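Local coordinates for protein putative D-glycero-D-manno-heptose 7-phosphate kinase (Campylobacter jejuni subsp. jejuni, PDB 4N3O) that catalyses the ATP-dependent phosphorylation of D-glycero-alpha-D-manno-heptose 7-phosphate at C-1, giving the 1,7-bisphosphate on the way to GDP-heptose for the capsule, at residues Ile281-Leu284 with Ala285-Gly289; Thr311-Tyr314 with Asn315-Ala319; Leu75-Gly79 with Lys80-Phe84; Ser86-Asn89 with Arg90-Asp94. All blocks are in the same frame, centred on the assembly; numbering follows the deposited sequence.

How the contacts relate
Along the chain the order is contact 3, contact 4, contact 1, contact 2, and the four fall into two pairs on opposite sides of the chain's centre. Contacts 3 and 4 share helix 82-96, the first at its N-terminal end and the second further along; their centres lie about 12 Å apart, and Leu75 N probably hydrogen-bonds to Asn89 OD1. Contacts 1 and 2 sit on helices 276-287 and 313-320, centres about 10 Å apart, joined where Ala285 and Asn288 meet Leu316 and Ala319. Centres of different pairs are about 44 to 48 Å apart, so the two pairs sample the N-terminal and C-terminal parts of a GHMP kinase.

Contact 1 (Ile281-Leu284 with Ala285-Gly289); sequences IYKL and AIDNG
Tyr282 and Ile286 meet one turn apart near the C-terminal end of helix 276-287, which closes in a Schellman motif with Gly289, at positive phi, as its C-prime residue. Ile286 CG1 rests over one face of the tyrosine ring, displaced toward the rim, 3.9 Å from the ring centroid and 24° off its normal: a CH-pi contact. The methyl CD1 carries on toward the phenol end and lies 3.8 Å from Tyr282 CZ. With CG anti to the backbone N (chi1 180°), the ring of Tyr282 stands beside its own carbonyl carbon and leans along the helix toward the next turn. The same pair is tied through the main chain, Ile286 N donating to Tyr282 O.

At the helix end, Asn288 is the first residue to leave helical angles, and its side chain adds to the backbone's bond. Its ND2 gives a hydrogen bond of 2.8 Å to Leu284 O, fairly straight at 156°, whereas Asn288 N reaches the same oxygen only weakly. Two donors from one residue thus converge on a carbonyl in the last turn. Asp287 lies alongside Lys283, pointing the same way, but Lys283 NZ and Asp287 OD2 stay 6.3 Å apart.

Further out, Ile281 and Tyr282 touch Met304 of strand 303-308, and Ala285 packs on Phe306 of that strand and on Leu316 of helix 313-320. These contacts lay the helix against the four-stranded antiparallel sheet and helix 313-320. Beside the Asn288 amide, Leu284 CD2 lies 3.9 Å from Asn288 ND2.

Contact 2 (Thr311-Tyr314 with Asn315-Ala319); sequences TKKY and NLIKA
The ring of Tyr314 and the side-chain amide of Asn315, adjacent in the first turn of helix 313-320, are inclined by 62° to each other, with Asn315 OD1 4.0 Å from Tyr314 CD2. This is the N-terminal turn of a helix in the GHMP kinase C-terminal region, with Lys312 at the N-cap position. Lys318, one turn on from the tyrosine, approaches the ring obliquely, its CD 4.2 Å from Tyr314 CE2. A bend at chi3 (70°) then carries its amine to the asparagine, where NZ donates a 3.1 Å hydrogen bond to Asn315 OD1.

The turn itself is regular. Lys312 O accepts from Leu316 N, while Ile317 N makes a nearly straight bond (170°) to Lys313 O. On the inner side the extended chain of Lys313 runs across Ile317, with CG 3.8 Å from Ile317 CD1, and its NZ bonds to Thr202 O at the start of strand 202-206. Leu316 and Ile317 both pack on Val203 of that strand. Toward the second subunit, Tyr314 rests on Asp62 and Asn315 on Pro61 of that other chain, so the helix start also lines the dimer interface. At the opening of the helix a water accepts from Asn315 N at 2.9 Å.

Contact 3 (Leu75-Gly79 with Lys80-Phe84); sequences LGNDG and KLDIF
Residues 75-79 run fairly extended through the loop before helix 82-96, and the chain turns at Gly79 to Leu81. Gly79 has phi 84°, and Leu81, also at positive phi, occupies the N-cap position of the helix. Within the new turn Phe84 N bonds to Leu81 O. The carboxylate of Asp82 faces back into the loop and accepts from its amides: Asp78 N donates to Asp82 OD1 at 3.1 Å, on the syn side of the carboxylate, and Gly79 N adds weak bonds to both OD1 and OD2. A first-turn aspartate thus holds the loop that leads into its own helix. Asn77 stacks its amide on this carboxylate, the planes 24° apart.

Asp78 closes an Asx turn over Gly79. With chi1 at 67°, its CG sits between the backbone N and the carbonyl carbon, and OD1 receives Lys80 N at 3.0 Å from above the carboxylate plane. OD1 also comes within 3.4 Å of Asp82 OD1; Lys85 NZ forms a salt bridge with Asp78 OD1 and probably eases this repulsion. Asp78 OD2 is held by Tyr69 OH, while Leu81 reaches Ser60, a probable ATP-binding residue.

Contact 4 (Ser86-Asn89 with Arg90-Asp94); sequences SIYN and RIVKD
Tyr88 and Val92 are brought together by their torsions one turn apart on helix 82-96. The ring of Tyr88 is carried anti to its own nitrogen (chi1 174°), leaning along the helix, while in Val92 CG1 is the branch anti to N (chi1 170°), which leaves CG2 beside the backbone N, where it can reach back to the ring. CG2 lies over one face, displaced toward the phenol rim, 3.8 Å from the centroid and 22° off the normal. Its closest ring atom is Tyr88 CZ at 3.6 Å, a CH-pi contact. The phenol oxygen is tied down separately: Tyr88 OH is hydrogen-bonded to Lys72 O and to Leu100 N, which fixes the ring's far end.

Beneath these side chains the backbone keeps the i to i+4 pattern, with Ile91 N donating to Ile87 O and Val92 N to Tyr88 O. A wider, pi-type turn follows at 92-94. Arg90 folds along the helix by a bend at chi2, bringing NE to Asp94 OD2 in a 2.7 Å salt bridge. The aspartate meets the guanidinium at its edge, in plane, although NE itself lies above the carboxylate plane. The other end of the same group, NH2, is bridged to Glu149, so one guanidinium joins two acids.

Ile87 packs on Val123, Val126 and Phe130 of helix 118-134, Ile91 on Leu134 of that helix and Arg90 on Leu146 and Ile150 of helix 140-153, so the segment lies against both helices, while Val92, Asn89 and Tyr88 touch Glu73, Phe74 and Leu75 of the loop.

Contact 1 (Ile281-Leu284 with Ala285-Gly289)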
loop_
_atom_site.group_PDB
_atom_site.type_symbol
_atom_site.label_atom_id
_atom_site.label_comp_id
_atom_site.label_asym_id
_atom_site.label_seq_id
_atom_site.Cartn_x
_atom_site.Cartn_y
_atom_site.Cartn_z
ATOM N N ILE A 281 2.650 5.294 25.521
ATOM C CA ILE A 281 2.449 5.474 24.084
ATOM C C ILE A 281 0.968 5.652 23.778
ATOM O O ILE A 281 0.608 6.536 23.004
ATOM C CB ILE A 281 3.068 4.318 23.266
ATOM C CG1 ILE A 281 4.600 4.331 23.396
ATOM C CG2 ILE A 281 2.693 4.420 21.791
ATOM C CD1 ILE A 281 5.268 5.570 22.812
ATOM N N TYR A 282 0.116 4.836 24.401
ATOM C CA TYR A 282 -1.337 4.956 24.249
ATOM C C TYR A 282 -1.765 6.374 24.643
ATOM O O TYR A 282 -2.456 7.054 23.888
ATOM C CB TYR A 282 -2.048 3.935 25.132
ATOM C CG TYR A 282 -3.564 3.981 25.047
ATOM C CD1 TYR A 282 -4.257 3.279 24.053
ATOM C CD2 TYR A 282 -4.309 4.711 25.978
ATOM C CE1 TYR A 282 -5.646 3.322 23.979
ATOM C CE2 TYR A 282 -5.695 4.761 25.914
ATOM C CZ TYR A 282 -6.360 4.067 24.918
ATOM O OH TYR A 282 -7.738 4.128 24.867
ATOM N N LYS A 283 -1.335 6.810 25.821
ATOM C CA LYS A 283 -1.597 8.158 26.321
ATOM C C LYS A 283 -1.208 9.214 25.287
ATOM O O LYS A 283 -1.982 10.114 24.969
ATOM C CB LYS A 283 -0.756 8.388 27.573
ATOM C CG LYS A 283 -0.775 9.801 28.139
ATOM C CD LYS A 283 0.427 10.057 29.058
ATOM C CE LYS A 283 0.587 9.037 30.192
ATOM N NZ LYS A 283 -0.578 8.984 31.114
ATOM N N LEU A 284 0.010 9.102 24.784
ATOM C CA LEU A 284 0.532 10.042 23.802
ATOM C C LEU A 284 -0.324 10.079 22.536
ATOM O O LEU A 284 -0.498 11.128 21.929
ATOM C CB LEU A 284 1.986 9.684 23.477
ATOM C CG LEU A 284 2.694 10.305 22.262
ATOM C CD1 LEU A 284 4.164 9.937 22.276
ATOM C CD2 LEU A 284 2.093 9.840 20.955
ATOM N N ALA A 285 -0.880 8.936 22.164
ATOM C CA ALA A 285 -1.672 8.829 20.960
ATOM C C ALA A 285 -3.042 9.465 21.152
ATOM O O ALA A 285 -3.542 10.152 20.263
ATOM C CB ALA A 285 -1.793 7.362 20.536
ATOM N N ILE A 286 -3.656 9.215 22.302
ATOM C CA ILE A 286 -4.945 9.797 22.604
ATOM C C ILE A 286 -4.768 11.316 22.729
ATOM O O ILE A 286 -5.609 12.080 22.301
ATOM C CB ILE A 286 -5.536 9.240 23.910
ATOM C CG1 ILE A 286 -5.730 7.713 23.834
ATOM C CG2 ILE A 286 -6.864 9.920 24.226
ATOM C CD1 ILE A 286 -6.776 7.261 22.843
ATOM N N ASP A 287 -3.651 11.748 23.291
ATOM C CA ASP A 287 -3.416 13.177 23.448
ATOM C C ASP A 287 -3.336 13.875 22.102
ATOM O O ASP A 287 -3.729 15.026 21.965
ATOM C CB ASP A 287 -2.134 13.439 24.266
ATOM C CG ASP A 287 -2.339 13.251 25.787
ATOM O OD1 ASP A 287 -3.505 13.168 26.239
ATOM O OD2 ASP A 287 -1.329 13.207 26.528
ATOM N N ASN A 288 -2.886 13.141 21.096
ATOM C CA ASN A 288 -2.682 13.687 19.763
ATOM C C ASN A 288 -3.727 13.352 18.722
ATOM O O ASN A 288 -3.434 13.394 17.532
ATOM C CB ASN A 288 -1.313 13.245 19.258
ATOM C CG ASN A 288 -0.188 14.032 19.873
ATOM O OD1 ASN A 288 0.031 15.183 19.515
ATOM N ND2 ASN A 288 0.577 13.399 20.746
ATOM N N GLY A 289 -4.939 13.022 19.125
ATOM C CA GLY A 289 -5.948 12.776 18.095
ATOM C C GLY A 289 -6.559 11.402 18.038
ATOM O O GLY A 289 -7.687 11.255 17.571
#

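Contact 2 (Thr311-Tyr314 with Asn315-Ala319)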
loop_
_atom_site.group_PDB
_atom_site.type_symbol
_atom_site.label_atom_id
_atom_site.label_comp_id
_atom_site.label_asym_id
_atom_site.label_seq_id
_atom_site.Cartn_x
_atom_site.Cartn_y
_atom_site.Cartn_z
ATOM N N THR A 311 -8.636 14.421 10.150
ATOM C CA THR A 311 -8.037 15.767 10.178
ATOM C C THR A 311 -6.981 15.920 11.275
ATOM O O THR A 311 -6.438 17.003 11.461
ATOM C CB THR A 311 -9.094 16.858 10.373
ATOM O OG1 THR A 311 -9.633 16.775 11.690
ATOM C CG2 THR A 311 -10.204 16.708 9.364
ATOM N N LYS A 312 -6.703 14.845 12.006
ATOM C CA LYS A 312 -5.711 14.884 13.088
ATOM C C LYS A 312 -4.625 13.845 12.871
ATOM O O LYS A 312 -3.633 13.812 13.598
ATOM C CB LYS A 312 -6.382 14.523 14.401
ATOM C CG LYS A 312 -7.529 15.406 14.859
ATOM C CD LYS A 312 -7.097 16.498 15.804
ATOM C CE LYS A 312 -8.321 17.016 16.555
ATOM N NZ LYS A 312 -7.973 17.980 17.629
ATOM N N LYS A 313 -4.815 12.995 11.869
ATOM C CA LYS A 313 -3.899 11.890 11.636
ATOM C C LYS A 313 -2.470 12.317 11.361
ATOM O O LYS A 313 -1.536 11.654 11.805
ATOM C CB LYS A 313 -4.430 11.009 10.506
ATOM C CG LYS A 313 -3.524 9.875 10.106
ATOM C CD LYS A 313 -4.271 8.896 9.212
ATOM C CE LYS A 313 -3.348 7.842 8.648
ATOM N NZ LYS A 313 -4.084 6.920 7.743
ATOM N N TYR A 314 -2.286 13.422 10.640
ATOM C CA TYR A 314 -0.924 13.824 10.326
ATOM C C TYR A 314 -0.156 14.174 11.596
ATOM O O TYR A 314 0.987 13.737 11.765
ATOM C CB TYR A 314 -0.865 14.974 9.338
ATOM C CG TYR A 314 0.549 15.408 9.091
ATOM C CD1 TYR A 314 1.367 14.716 8.207
ATOM C CD2 TYR A 314 1.086 16.477 9.771
ATOM C CE1 TYR A 314 2.684 15.102 7.994
ATOM C CE2 TYR A 314 2.395 16.868 9.572
ATOM C CZ TYR A 314 3.190 16.179 8.676
ATOM O OH TYR A 314 4.500 16.594 8.483
ATOM N N ASN A 315 -0.780 14.968 12.476
ATOM C CA ASN A 315 -0.137 15.346 13.723
ATOM C C ASN A 315 0.099 14.114 14.633
ATOM O O ASN A 315 1.076 14.062 15.335
ATOM C CB ASN A 315 -0.880 16.497 14.436
ATOM C CG ASN A 315 -0.651 17.865 13.756
ATOM O OD1 ASN A 315 0.473 18.210 13.358
ATOM N ND2 ASN A 315 -1.725 18.658 13.632
ATOM N N LEU A 316 -0.781 13.135 14.598
ATOM C CA LEU A 316 -0.567 11.910 15.371
ATOM C C LEU A 316 0.670 11.184 14.835
ATOM O O LEU A 316 1.559 10.804 15.588
ATOM C CB LEU A 316 -1.789 11.012 15.298
ATOM C CG LEU A 316 -1.680 9.605 15.881
ATOM C CD1 LEU A 316 -1.088 9.603 17.277
ATOM C CD2 LEU A 316 -3.074 8.986 15.866
ATOM N N ILE A 317 0.728 11.022 13.521
ATOM C CA ILE A 317 1.865 10.381 12.878
ATOM C C ILE A 317 3.155 11.130 13.234
ATOM O O ILE A 317 4.167 10.522 13.568
ATOM C CB ILE A 317 1.652 10.312 11.360
ATOM C CG1 ILE A 317 0.545 9.309 11.054
ATOM C CG2 ILE A 317 2.912 9.867 10.651
ATOM C CD1 ILE A 317 0.207 9.176 9.587
ATOM N N LYS A 318 3.088 12.453 13.214
ATOM C CA LYS A 318 4.242 13.281 13.521
ATOM C C LYS A 318 4.741 13.049 14.966
ATOM O O LYS A 318 5.951 12.960 15.213
ATOM C CB LYS A 318 3.888 14.755 13.277
ATOM C CG LYS A 318 5.053 15.723 13.374
ATOM C CD LYS A 318 4.633 17.163 13.079
ATOM C CE LYS A 318 3.758 17.739 14.184
ATOM N NZ LYS A 318 3.371 19.145 13.905
ATOM N N ALA A 319 3.828 12.956 15.922
ATOM C CA ALA A 319 4.260 12.720 17.294
ATOM C C ALA A 319 4.876 11.311 17.389
ATOM O O ALA A 319 5.965 11.143 17.932
ATOM C CB ALA A 319 3.107 12.896 18.277
HETATM O O HOH W 1 -3.106 16.359 11.469
#

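Contact 3 (Leu75-Gly79 with Lys80-Phe84)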
loop_
_atom_site.group_PDB
_atom_site.type_symbol
_atom_site.label_atom_id
_atom_site.label_comp_id
_atom_site.label_asym_id
_atom_site.label_seq_id
_atom_site.Cartn_x
_atom_site.Cartn_y
_atom_site.Cartn_z
ATOM N N LEU A 75 13.434 -34.662 3.381
ATOM C CA LEU A 75 14.473 -33.882 4.030
ATOM C C LEU A 75 14.213 -33.877 5.531
ATOM O O LEU A 75 13.220 -33.303 6.006
ATOM C CB LEU A 75 14.447 -32.452 3.514
ATOM C CG LEU A 75 14.639 -32.263 2.017
ATOM C CD1 LEU A 75 14.568 -30.776 1.690
ATOM C CD2 LEU A 75 15.963 -32.857 1.566
ATOM N N GLY A 76 15.099 -34.521 6.280
ATOM C CA GLY A 76 14.966 -34.600 7.726
ATOM C C GLY A 76 15.268 -33.265 8.349
ATOM O O GLY A 76 15.969 -32.444 7.749
ATOM N N ASN A 77 14.750 -33.059 9.560
ATOM C CA ASN A 77 14.919 -31.793 10.287
ATOM C C ASN A 77 16.319 -31.544 10.812
ATOM O O ASN A 77 16.956 -32.451 11.333
ATOM C CB ASN A 77 13.924 -31.715 11.440
ATOM C CG ASN A 77 12.494 -31.632 10.958
ATOM O OD1 ASN A 77 12.236 -31.470 9.760
ATOM N ND2 ASN A 77 11.554 -31.731 11.888
ATOM N N ASP A 78 16.781 -30.302 10.692
ATOM C CA ASP A 78 18.121 -29.937 11.149
ATOM C C ASP A 78 18.188 -28.573 11.832
ATOM O O ASP A 78 19.271 -28.055 12.041
ATOM C CB ASP A 78 19.104 -29.964 9.977
ATOM C CG ASP A 78 18.825 -28.885 8.953
ATOM O OD1 ASP A 78 17.867 -28.092 9.143
ATOM O OD2 ASP A 78 19.569 -28.831 7.949
ATOM N N GLY A 79 17.036 -27.984 12.144
ATOM C CA GLY A 79 16.994 -26.686 12.838
ATOM C C GLY A 79 17.110 -25.417 12.003
ATOM O O GLY A 79 17.011 -24.317 12.544
ATOM N N LYS A 80 17.353 -25.556 10.703
ATOM C CA LYS A 80 17.444 -24.397 9.803
ATOM C C LYS A 80 16.328 -24.415 8.745
ATOM O O LYS A 80 16.385 -25.168 7.764
ATOM C CB LYS A 80 18.817 -24.324 9.120
ATOM C CG LYS A 80 19.945 -23.742 9.970
ATOM C CD LYS A 80 21.229 -23.611 9.150
ATOM C CE LYS A 80 22.234 -22.638 9.762
ATOM N NZ LYS A 80 22.716 -23.014 11.119
ATOM N N LEU A 81 15.312 -23.584 8.964
ATOM C CA LEU A 81 14.184 -23.462 8.046
ATOM C C LEU A 81 13.425 -24.785 7.909
ATOM O O LEU A 81 13.057 -25.186 6.807
ATOM C CB LEU A 81 14.656 -22.946 6.683
ATOM C CG LEU A 81 15.350 -21.569 6.711
ATOM C CD1 LEU A 81 15.823 -21.163 5.319
ATOM C CD2 LEU A 81 14.432 -20.485 7.285
ATOM N N ASP A 82 13.187 -25.453 9.038
ATOM C CA ASP A 82 12.448 -26.728 9.052
ATOM C C ASP A 82 11.042 -26.585 8.493
ATOM O O ASP A 82 10.443 -27.565 8.047
ATOM C CB ASP A 82 12.390 -27.321 10.469
ATOM C CG ASP A 82 13.745 -27.866 10.944
ATOM O OD1 ASP A 82 14.577 -28.255 10.095
ATOM O OD2 ASP A 82 13.969 -27.923 12.176
ATOM N N ILE A 83 10.519 -25.359 8.504
ATOM C CA ILE A 83 9.181 -25.111 7.963
ATOM C C ILE A 83 9.143 -25.383 6.447
ATOM O O ILE A 83 8.174 -25.941 5.948
ATOM C CB ILE A 83 8.664 -23.683 8.309
ATOM C CG1 ILE A 83 7.206 -23.510 7.874
ATOM C CG2 ILE A 83 9.537 -22.598 7.693
ATOM C CD1 ILE A 83 6.251 -24.472 8.565
ATOM N N PHE A 84 10.199 -25.034 5.714
ATOM C CA PHE A 84 10.212 -25.300 4.272
ATOM C C PHE A 84 10.377 -26.794 3.982
ATOM O O PHE A 84 9.876 -27.292 2.984
ATOM C CB PHE A 84 11.293 -24.501 3.533
ATOM C CG PHE A 84 11.170 -22.994 3.673
ATOM C CD1 PHE A 84 9.931 -22.374 3.785
ATOM C CD2 PHE A 84 12.297 -22.194 3.580
ATOM C CE1 PHE A 84 9.840 -20.999 3.896
ATOM C CE2 PHE A 84 12.205 -20.813 3.672
ATOM C CZ PHE A 84 10.974 -20.215 3.826
#

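Contact 4 (Ser86-Asn89 with Arg90-Asp94)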
loop_
_atom_site.group_PDB
_atom_site.type_symbol
_atom_site.label_atom_id
_atom_site.label_comp_id
_atom_site.label_asym_id
_atom_site.label_seq_id
_atom_site.Cartn_x
_atom_site.Cartn_y
_atom_site.Cartn_z
ATOM N N SER A 86 9.081 -29.288 5.756
ATOM C CA SER A 86 7.751 -29.884 5.920
ATOM C C SER A 86 6.911 -29.645 4.666
ATOM O O SER A 86 6.214 -30.536 4.209
ATOM C CB SER A 86 7.025 -29.274 7.106
ATOM O OG SER A 86 7.814 -29.306 8.270
ATOM N N ILE A 87 6.965 -28.422 4.135
ATOM C CA ILE A 87 6.226 -28.092 2.942
ATOM C C ILE A 87 6.756 -28.944 1.797
ATOM O O ILE A 87 5.996 -29.635 1.121
ATOM C CB ILE A 87 6.341 -26.588 2.614
ATOM C CG1 ILE A 87 5.591 -25.773 3.679
ATOM C CG2 ILE A 87 5.777 -26.306 1.235
ATOM C CD1 ILE A 87 5.903 -24.293 3.669
ATOM N N TYR A 88 8.061 -28.910 1.584
ATOM C CA TYR A 88 8.649 -29.714 0.517
ATOM C C TYR A 88 8.267 -31.201 0.638
ATOM O O TYR A 88 7.752 -31.804 -0.306
ATOM C CB TYR A 88 10.166 -29.574 0.516
ATOM C CG TYR A 88 10.820 -30.490 -0.473
ATOM C CD1 TYR A 88 10.799 -30.201 -1.822
ATOM C CD2 TYR A 88 11.460 -31.658 -0.052
ATOM C CE1 TYR A 88 11.391 -31.049 -2.742
ATOM C CE2 TYR A 88 12.061 -32.508 -0.960
ATOM C CZ TYR A 88 12.020 -32.199 -2.306
ATOM O OH TYR A 88 12.605 -33.034 -3.221
ATOM N N ASN A 89 8.517 -31.778 1.807
ATOM C CA ASN A 89 8.192 -33.178 2.054
ATOM C C ASN A 89 6.741 -33.516 1.693
ATOM O O ASN A 89 6.471 -34.551 1.091
ATOM C CB ASN A 89 8.465 -33.531 3.517
ATOM C CG ASN A 89 9.950 -33.437 3.891
ATOM O OD1 ASN A 89 10.835 -33.403 3.032
ATOM N ND2 ASN A 89 10.220 -33.400 5.190
ATOM N N ARG A 90 5.817 -32.620 2.017
ATOM C CA ARG A 90 4.410 -32.848 1.755
ATOM C C ARG A 90 4.082 -32.749 0.257
ATOM O O ARG A 90 3.285 -33.522 -0.262
ATOM C CB ARG A 90 3.585 -31.869 2.579
ATOM C CG ARG A 90 2.083 -32.099 2.560
ATOM C CD ARG A 90 1.639 -33.356 3.299
ATOM N NE ARG A 90 0.176 -33.441 3.285
ATOM C CZ ARG A 90 -0.633 -32.961 4.230
ATOM N NH1 ARG A 90 -0.149 -32.377 5.325
ATOM N NH2 ARG A 90 -1.947 -33.086 4.085
ATOM N N ILE A 91 4.701 -31.805 -0.439
ATOM C CA ILE A 91 4.503 -31.676 -1.889
ATOM C C ILE A 91 4.998 -32.921 -2.628
ATOM O O ILE A 91 4.457 -33.289 -3.669
ATOM C CB ILE A 91 5.249 -30.450 -2.462
ATOM C CG1 ILE A 91 4.663 -29.149 -1.908
ATOM C CG2 ILE A 91 5.177 -30.445 -3.978
ATOM C CD1 ILE A 91 3.209 -28.901 -2.272
ATOM N N VAL A 92 6.037 -33.553 -2.103
ATOM C CA VAL A 92 6.587 -34.773 -2.718
ATOM C C VAL A 92 5.776 -36.031 -2.380
ATOM O O VAL A 92 5.575 -36.893 -3.232
ATOM C CB VAL A 92 8.044 -35.012 -2.272
ATOM C CG1 VAL A 92 8.528 -36.385 -2.715
ATOM C CG2 VAL A 92 8.947 -33.914 -2.805
ATOM N N LYS A 93 5.324 -36.114 -1.135
ATOM C CA LYS A 93 4.559 -37.252 -0.645
ATOM C C LYS A 93 3.180 -37.346 -1.293
ATOM O O LYS A 93 2.749 -38.419 -1.694
ATOM C CB LYS A 93 4.411 -37.140 0.877
ATOM C CG LYS A 93 3.620 -38.261 1.533
ATOM C CD LYS A 93 3.462 -38.029 3.034
ATOM C CE LYS A 93 2.675 -36.760 3.321
ATOM N NZ LYS A 93 2.512 -36.475 4.773
ATOM N N ASP A 94 2.508 -36.208 -1.409
ATOM C CA ASP A 94 1.153 -36.164 -1.957
ATOM C C ASP A 94 0.952 -35.797 -3.437
ATOM O O ASP A 94 -0.158 -35.976 -3.942
ATOM C CB ASP A 94 0.298 -35.239 -1.078
ATOM C CG ASP A 94 0.130 -35.778 0.340
ATOM O OD1 ASP A 94 0.579 -36.916 0.612
ATOM O OD2 ASP A 94 -0.469 -35.073 1.179
#